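Local coordinates for protein 1-pyrroline-5-carboxylate dehydrogenase (Thermus thermophilus, PDB 1UZB) that probably oxidises 1-pyrroline-5-carboxylate, by way of its open-chain semialdehyde, to glutamate, as a member of the aldehyde dehydrogenase family, at residues S132-E137 / P186-T191; A74-A79 / A245-H250. All coordinates share one frame; numbering follows the deposited sequence. Where two conformers were deposited one is given.

Contact 1 (S132-E137 / P186-T191); sequences SADVAE and PVAIFT
Glu137 lays its chain along the methyl group of Ala188: CB, CG, CD and OE2 all come close to Ala188 CB, and the CB–CB distance is 3.7 Å. This row of near-equal contacts follows from the torsions, since CG stands anti to the backbone N (chi1 -175°) and the chain runs on extended, leading the carboxylate past the methyl. One turn earlier on the same helix, the carbonyl oxygen Asp134 O lies 3.3 Å from Ala188 CB. The methyl thus sits against one helix, touched by a backbone oxygen and by a side chain of 128-149, consistent with the close approach of the backbones, whose CA atoms of Glu137 and Ala188 are 5.3 Å apart.

The polar link is made by Asp134. Ala188 N, the first amide of helix 188-199, donates to Asp134 OD1 at 2.8 Å with an N-H...O angle of 155°, arriving nearly end-on to the CG–OD1 bond. The same oxygen presses on Val187 CB at 3.2 Å. Asp134 OD2 stands 3.6 Å from Pro186 CD and forms a salt bridge with Lys126, so each carboxylate oxygen has its own partner and the group is held against rotation. The negative charge beside the start of a helix is probably favoured by the helix dipole as well as by the lysine. Within 186-191, Val187 O accepts both Thr191 N and Thr191 OG1, the two donors coming from opposite faces of its plane, which closes the first turn.

Pro186 ends the Pro-Trp-Asn-Phe-Pro signature of aldehyde dehydrogenases, so the contact fixes the junction between that signature and helix 188-199. Helix 128-149 supplies the carboxylates, helix 113-124 places Leu120 against Asp134 and Pro186, and Val215 of helix 213-226 meets Pro186 and Val187.

Contact 2 (A74-A79 / A245-H250); sequences AEAEAA and AYLVEH
A carboxylate shared by a tyrosine and a histidine joins helix 73-90 to the C-terminal end of helix 242-248, in what is by family the Rossmann-type NAD-binding domain of an aldehyde dehydrogenase. Glu77 OE1 is the common acceptor. Tyr246 OH donates to it at 2.6 Å, and His250 NE2 donates at 2.9 Å with an N-H...O angle of 153°.

The two donors approach differently. His250 uses the syn lone pair of OE1, which lies close to the imidazole plane, and ring and carboxylate are nearly coplanar. The phenol comes from the anti side, somewhat out of the carboxylate plane, with its ring turned 87° from the carboxylate. Glu77 gets there by a bend: CG is anti to the backbone N, and chi2 of 59° then folds the chain so that OE1 faces both donors. The bond at NE2 places a proton there, while His250 ND1 pairs with Arg252 N, so both imidazole nitrogens are engaged and the ring is fixed. A glutamine here would probably weaken both bonds, because the negative charge that draws the phenol and imidazole donors would be lost.

Beside this polar cluster, Ala76 CB packs obliquely on the Tyr246 ring, 3.8 Å from CD2, and meets Leu247 CD2 at 4.2 Å. Leu236 touches both Ala76 and Ala79, and His250 rests on Leu80 of helix 73-90. Leu247 reaches Val178 of strand 165-180 and Ile205 of strand 203-207; Ala79 also touches Ile205, so both helices pack on strand 203-207.

Contact 1 is nested within the chain segment that contact 2 closes, yet the two do not touch: their centres are 26 Å apart and their nearest atoms about 12 Å. Contact 1 lies near the middle of the chain, its centre 8 Å from the chain centre, against 23 Å for contact 2. Strand 165-180 connects them: Leu247 and Val248 of contact 2 pack on it, and the chain leaving it runs through the signature that ends at Pro186. In related enzymes the asparagine of that signature contributes to the oxyanion hole, so contact 1 probably borders the catalytic site, whereas contact 2, farther from the chain centre, packs helices 73-90 and 242-248 together on the same sheet.

Contact 1 (S132-E137 / P186-T191)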
ATOM      1  N   SER A 132      27.548 -22.164 -17.673  1.00  5.05           N
ATOM      2  CA  SER A 132      27.197 -21.629 -16.361  1.00  5.87           C
ATOM      3  C   SER A 132      25.972 -20.718 -16.442  1.00  5.39           C
ATOM      4  O   SER A 132      25.105 -20.755 -15.568  1.00  6.03           O
ATOM      5  CB  SER A 132      28.380 -20.868 -15.762  1.00  7.85           C
ATOM      6  OG  SER A 132      28.080 -20.406 -14.460  0.50  3.50           O
ATOM      7  N   ALA A 133      25.893 -19.903 -17.489  1.00  5.81           N
ATOM      8  CA  ALA A 133      24.753 -19.004 -17.646  1.00  5.54           C
ATOM      9  C   ALA A 133      23.456 -19.791 -17.814  1.00  6.50           C
ATOM     10  O   ALA A 133      22.410 -19.396 -17.301  1.00  5.88           O
ATOM     11  CB  ALA A 133      24.969 -18.088 -18.850  1.00  7.71           C
ATOM     12  N   ASP A 134      23.539 -20.907 -18.531  1.00  5.08           N
ATOM     13  CA  ASP A 134      22.391 -21.772 -18.799  1.00  4.92           C
ATOM     14  C   ASP A 134      21.843 -22.327 -17.479  1.00  5.31           C
ATOM     15  O   ASP A 134      20.662 -22.168 -17.167  1.00  5.71           O
ATOM     16  CB  ASP A 134      22.840 -22.913 -19.730  1.00  6.41           C
ATOM     17  CG  ASP A 134      21.685 -23.727 -20.292  1.00  8.58           C
ATOM     18  OD1 ASP A 134      20.753 -24.066 -19.537  1.00  8.71           O
ATOM     19  OD2 ASP A 134      21.732 -24.056 -21.499  1.00  8.53           O
ATOM     20  N   VAL A 135      22.704 -22.965 -16.694  1.00  5.08           N
ATOM     21  CA  VAL A 135      22.269 -23.533 -15.423  1.00  6.15           C
ATOM     22  C   VAL A 135      21.785 -22.452 -14.454  1.00  4.82           C
ATOM     23  O   VAL A 135      20.804 -22.654 -13.725  1.00  5.97           O
ATOM     24  CB  VAL A 135      23.402 -24.355 -14.774  1.00  5.03           C
ATOM     25  CG1 VAL A 135      22.944 -24.908 -13.433  1.00  8.70           C
ATOM     26  CG2 VAL A 135      23.800 -25.504 -15.704  1.00  7.79           C
ATOM     27  N   ALA A 136      22.461 -21.306 -14.442  1.00  5.48           N
ATOM     28  CA  ALA A 136      22.066 -20.207 -13.566  1.00  5.13           C
ATOM     29  C   ALA A 136      20.648 -19.747 -13.907  1.00  4.41           C
ATOM     30  O   ALA A 136      19.854 -19.452 -13.015  1.00  5.29           O
ATOM     31  CB  ALA A 136      23.046 -19.050 -13.707  1.00  6.27           C
ATOM     32  N   GLU A 137      20.332 -19.692 -15.199  1.00  4.47           N
ATOM     33  CA  GLU A 137      19.006 -19.280 -15.646  1.00  4.91           C
ATOM     34  C   GLU A 137      17.952 -20.300 -15.204  1.00  4.18           C
ATOM     35  O   GLU A 137      16.844 -19.924 -14.837  1.00  4.17           O
ATOM     36  CB  GLU A 137      18.979 -19.132 -17.169  1.00  5.31           C
ATOM     37  CG  GLU A 137      17.667 -18.584 -17.715  1.00  8.72           C
ATOM     38  CD  GLU A 137      17.649 -18.501 -19.229  1.00 11.75           C
ATOM     39  OE1 GLU A 137      18.660 -18.066 -19.814  1.00 18.11           O
ATOM     40  OE2 GLU A 137      16.618 -18.858 -19.834  1.00 17.62           O
ATOM     41  N   PRO A 186      18.955 -26.448 -23.024  1.00  8.16           N
ATOM     42  CA  PRO A 186      18.392 -27.693 -22.501  1.00  7.93           C
ATOM     43  C   PRO A 186      18.271 -27.860 -20.998  1.00  7.19           C
ATOM     44  O   PRO A 186      17.734 -28.863 -20.528  1.00  8.00           O
ATOM     45  CB  PRO A 186      19.265 -28.753 -23.150  1.00  8.25           C
ATOM     46  CG  PRO A 186      20.591 -28.111 -23.145  1.00  6.88           C
ATOM     47  CD  PRO A 186      20.314 -26.679 -23.551  1.00  8.12           C
ATOM     48  N   VAL A 187      18.801 -26.910 -20.241  1.00  6.92           N
ATOM     49  CA  VAL A 187      18.632 -26.961 -18.798  1.00  7.05           C
ATOM     50  C   VAL A 187      17.701 -25.797 -18.454  1.00  6.53           C
ATOM     51  O   VAL A 187      16.633 -26.000 -17.894  1.00  6.95           O
ATOM     52  CB  VAL A 187      19.959 -26.815 -18.022  1.00  6.31           C
ATOM     53  CG1 VAL A 187      19.677 -26.818 -16.520  1.00  7.34           C
ATOM     54  CG2 VAL A 187      20.889 -27.966 -18.367  1.00 10.28           C
ATOM     55  N   ALA A 188      18.088 -24.586 -18.846  1.00  5.40           N
ATOM     56  CA  ALA A 188      17.293 -23.394 -18.561  1.00  5.59           C
ATOM     57  C   ALA A 188      15.855 -23.388 -19.088  1.00  5.61           C
ATOM     58  O   ALA A 188      14.909 -23.328 -18.306  1.00  5.13           O
ATOM     59  CB  ALA A 188      18.020 -22.156 -19.069  1.00  6.16           C
ATOM     60  N   ILE A 189      15.687 -23.427 -20.407  1.00  5.44           N
ATOM     61  CA  ILE A 189      14.344 -23.387 -20.983  1.00  5.28           C
ATOM     62  C   ILE A 189      13.556 -24.666 -20.697  1.00  5.81           C
ATOM     63  O   ILE A 189      12.352 -24.623 -20.458  1.00  6.54           O
ATOM     64  CB  ILE A 189      14.419 -23.080 -22.489  1.00  7.11           C
ATOM     65  CG1 ILE A 189      14.989 -21.669 -22.673  1.00 10.13           C
ATOM     66  CG2 ILE A 189      13.037 -23.170 -23.129  1.00  7.01           C
ATOM     67  CD1 ILE A 189      15.161 -21.248 -24.113  1.00 12.44           C
ATOM     68  N   PHE A 190      14.246 -25.799 -20.708  1.00  5.50           N
ATOM     69  CA  PHE A 190      13.632 -27.084 -20.393  1.00  5.70           C
ATOM     70  C   PHE A 190      12.996 -26.955 -19.001  1.00  5.62           C
ATOM     71  O   PHE A 190      11.825 -27.270 -18.801  1.00  5.57           O
ATOM     72  CB  PHE A 190      14.725 -28.159 -20.387  1.00  6.72           C
ATOM     73  CG  PHE A 190      14.238 -29.545 -20.067  1.00  6.84           C
ATOM     74  CD1 PHE A 190      13.559 -30.298 -21.017  1.00  8.62           C
ATOM     75  CD2 PHE A 190      14.503 -30.113 -18.826  1.00  7.14           C
ATOM     76  CE1 PHE A 190      13.156 -31.606 -20.737  1.00  8.77           C
ATOM     77  CE2 PHE A 190      14.106 -31.419 -18.534  1.00  8.93           C
ATOM     78  CZ  PHE A 190      13.432 -32.167 -19.492  1.00  7.63           C
ATOM     79  N   THR A 191      13.772 -26.456 -18.045  1.00  4.39           N
ATOM     80  CA  THR A 191      13.295 -26.290 -16.676  1.00  4.96           C
ATOM     81  C   THR A 191      12.175 -25.258 -16.545  1.00  4.26           C
ATOM     82  O   THR A 191      11.136 -25.534 -15.938  1.00  5.17           O
ATOM     83  CB  THR A 191      14.449 -25.878 -15.750  1.00  4.90           C
ATOM     84  OG1 THR A 191      15.423 -26.927 -15.711  1.00  6.28           O
ATOM     85  CG2 THR A 191      13.940 -25.621 -14.344  1.00  6.17           C
TER

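Contact 2 (A74-A79 / A245-H250)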
ATOM      1  N   ALA A  74       2.719 -45.526 -26.962  1.00 11.90           N
ATOM      2  CA  ALA A  74       2.297 -46.233 -25.758  1.00 11.88           C
ATOM      3  C   ALA A  74       2.803 -45.535 -24.497  1.00 11.00           C
ATOM      4  O   ALA A  74       2.045 -45.311 -23.553  1.00 12.28           O
ATOM      5  CB  ALA A  74       2.796 -47.674 -25.793  1.00 13.59           C
ATOM      6  N   GLU A  75       4.089 -45.199 -24.480  1.00 11.63           N
ATOM      7  CA  GLU A  75       4.669 -44.527 -23.324  1.00 10.36           C
ATOM      8  C   GLU A  75       4.067 -43.135 -23.139  1.00 10.13           C
ATOM      9  O   GLU A  75       3.899 -42.672 -22.010  1.00  9.26           O
ATOM     10  CB  GLU A  75       6.193 -44.438 -23.465  1.00 10.90           C
ATOM     11  CG  GLU A  75       6.905 -45.787 -23.369  1.00 13.76           C
ATOM     12  CD  GLU A  75       6.800 -46.614 -24.642  1.00 14.47           C
ATOM     13  OE1 GLU A  75       7.091 -47.829 -24.584  1.00 17.88           O
ATOM     14  OE2 GLU A  75       6.442 -46.055 -25.699  1.00 15.95           O
ATOM     15  N   ALA A  76       3.733 -42.477 -24.244  1.00  8.88           N
ATOM     16  CA  ALA A  76       3.133 -41.147 -24.185  1.00  9.98           C
ATOM     17  C   ALA A  76       1.748 -41.244 -23.559  1.00 10.17           C
ATOM     18  O   ALA A  76       1.368 -40.411 -22.739  1.00 10.76           O
ATOM     19  CB  ALA A  76       3.041 -40.547 -25.586  1.00 10.47           C
ATOM     20  N   GLU A  77       0.994 -42.271 -23.941  1.00 10.72           N
ATOM     21  CA  GLU A  77      -0.346 -42.463 -23.398  1.00 10.22           C
ATOM     22  C   GLU A  77      -0.258 -42.759 -21.902  1.00 10.21           C
ATOM     23  O   GLU A  77      -1.063 -42.267 -21.114  1.00 11.43           O
ATOM     24  CB  GLU A  77      -1.052 -43.613 -24.119  1.00 11.73           C
ATOM     25  CG  GLU A  77      -2.531 -43.774 -23.780  1.00 13.63           C
ATOM     26  CD  GLU A  77      -3.351 -42.537 -24.102  1.00 15.07           C
ATOM     27  OE1 GLU A  77      -3.093 -41.903 -25.146  1.00 15.98           O
ATOM     28  OE2 GLU A  77      -4.265 -42.205 -23.317  1.00 18.19           O
ATOM     29  N   ALA A  78       0.727 -43.565 -21.516  1.00  9.71           N
ATOM     30  CA  ALA A  78       0.920 -43.911 -20.112  1.00  9.59           C
ATOM     31  C   ALA A  78       1.262 -42.663 -19.305  1.00  9.57           C
ATOM     32  O   ALA A  78       0.781 -42.482 -18.189  1.00  9.84           O
ATOM     33  CB  ALA A  78       2.032 -44.943 -19.970  1.00 10.90           C
ATOM     34  N   ALA A  79       2.103 -41.810 -19.875  1.00  9.46           N
ATOM     35  CA  ALA A  79       2.498 -40.581 -19.205  1.00  8.34           C
ATOM     36  C   ALA A  79       1.299 -39.649 -19.065  1.00  7.93           C
ATOM     37  O   ALA A  79       1.129 -39.000 -18.035  1.00  8.26           O
ATOM     38  CB  ALA A  79       3.611 -39.896 -19.985  1.00  9.29           C
ATOM     39  N   ALA A 245       3.901 -35.226 -32.032  1.00 11.94           N
ATOM     40  CA  ALA A 245       2.683 -35.165 -32.827  1.00 11.77           C
ATOM     41  C   ALA A 245       1.520 -35.816 -32.086  1.00 12.17           C
ATOM     42  O   ALA A 245       0.421 -35.267 -32.025  1.00 12.30           O
ATOM     43  CB  ALA A 245       2.898 -35.855 -34.168  1.00 12.40           C
ATOM     44  N   TYR A 246       1.771 -36.990 -31.520  1.00 10.74           N
ATOM     45  CA  TYR A 246       0.747 -37.726 -30.793  1.00 11.32           C
ATOM     46  C   TYR A 246       0.145 -36.900 -29.655  1.00  9.73           C
ATOM     47  O   TYR A 246      -1.073 -36.876 -29.471  1.00  9.94           O
ATOM     48  CB  TYR A 246       1.340 -39.021 -30.232  1.00 12.06           C
ATOM     49  CG  TYR A 246       0.341 -39.905 -29.525  1.00 11.54           C
ATOM     50  CD1 TYR A 246      -0.600 -40.643 -30.244  1.00 12.57           C
ATOM     51  CD2 TYR A 246       0.334 -40.003 -28.135  1.00 12.43           C
ATOM     52  CE1 TYR A 246      -1.523 -41.459 -29.594  1.00 14.74           C
ATOM     53  CE2 TYR A 246      -0.586 -40.814 -27.474  1.00 13.48           C
ATOM     54  CZ  TYR A 246      -1.511 -41.541 -28.211  1.00 14.28           C
ATOM     55  OH  TYR A 246      -2.416 -42.355 -27.567  1.00 16.55           O
ATOM     56  N   LEU A 247       0.995 -36.221 -28.892  1.00  9.02           N
ATOM     57  CA  LEU A 247       0.522 -35.417 -27.771  1.00  8.39           C
ATOM     58  C   LEU A 247      -0.119 -34.096 -28.186  1.00  8.49           C
ATOM     59  O   LEU A 247      -1.171 -33.721 -27.666  1.00  8.11           O
ATOM     60  CB  LEU A 247       1.673 -35.164 -26.795  1.00  8.86           C
ATOM     61  CG  LEU A 247       2.115 -36.426 -26.051  1.00  8.98           C
ATOM     62  CD1 LEU A 247       3.366 -36.140 -25.237  1.00 10.26           C
ATOM     63  CD2 LEU A 247       0.980 -36.903 -25.157  1.00 10.06           C
ATOM     64  N   VAL A 248       0.509 -33.393 -29.119  1.00  7.36           N
ATOM     65  CA  VAL A 248      -0.026 -32.121 -29.585  1.00  7.07           C
ATOM     66  C   VAL A 248      -1.443 -32.266 -30.144  1.00  8.22           C
ATOM     67  O   VAL A 248      -2.295 -31.406 -29.917  1.00  9.14           O
ATOM     68  CB  VAL A 248       0.893 -31.500 -30.665  1.00  8.62           C
ATOM     69  CG1 VAL A 248       0.178 -30.360 -31.375  1.00  9.48           C
ATOM     70  CG2 VAL A 248       2.180 -30.995 -30.016  1.00  9.72           C
ATOM     71  N   GLU A 249      -1.694 -33.358 -30.861  1.00  9.46           N
ATOM     72  CA  GLU A 249      -3.000 -33.602 -31.474  1.00 10.52           C
ATOM     73  C   GLU A 249      -3.970 -34.404 -30.603  1.00  9.44           C
ATOM     74  O   GLU A 249      -5.124 -34.615 -30.979  1.00 10.77           O
ATOM     75  CB  GLU A 249      -2.815 -34.330 -32.809  1.00 13.59           C
ATOM     76  CG  GLU A 249      -1.907 -33.609 -33.795  1.00 17.59           C
ATOM     77  CD  GLU A 249      -1.681 -34.399 -35.071  1.00 20.84           C
ATOM     78  OE1 GLU A 249      -1.230 -35.562 -34.982  1.00 23.96           O
ATOM     79  OE2 GLU A 249      -1.945 -33.856 -36.165  1.00 24.28           O
ATOM     80  N   HIS A 250      -3.506 -34.835 -29.438  1.00  8.26           N
ATOM     81  CA  HIS A 250      -4.316 -35.640 -28.530  1.00  8.25           C
ATOM     82  C   HIS A 250      -5.522 -34.883 -27.975  1.00  8.87           C
ATOM     83  O   HIS A 250      -5.412 -33.723 -27.573  1.00  8.19           O
ATOM     84  CB  HIS A 250      -3.435 -36.135 -27.380  1.00  8.57           C
ATOM     85  CG  HIS A 250      -3.945 -37.368 -26.704  1.00  7.94           C
ATOM     86  ND1 HIS A 250      -5.120 -37.396 -25.983  1.00  7.42           N
ATOM     87  CD2 HIS A 250      -3.426 -38.617 -26.626  1.00  9.70           C
ATOM     88  CE1 HIS A 250      -5.301 -38.607 -25.489  1.00  9.24           C
ATOM     89  NE2 HIS A 250      -4.288 -39.367 -25.864  1.00 10.10           N
TER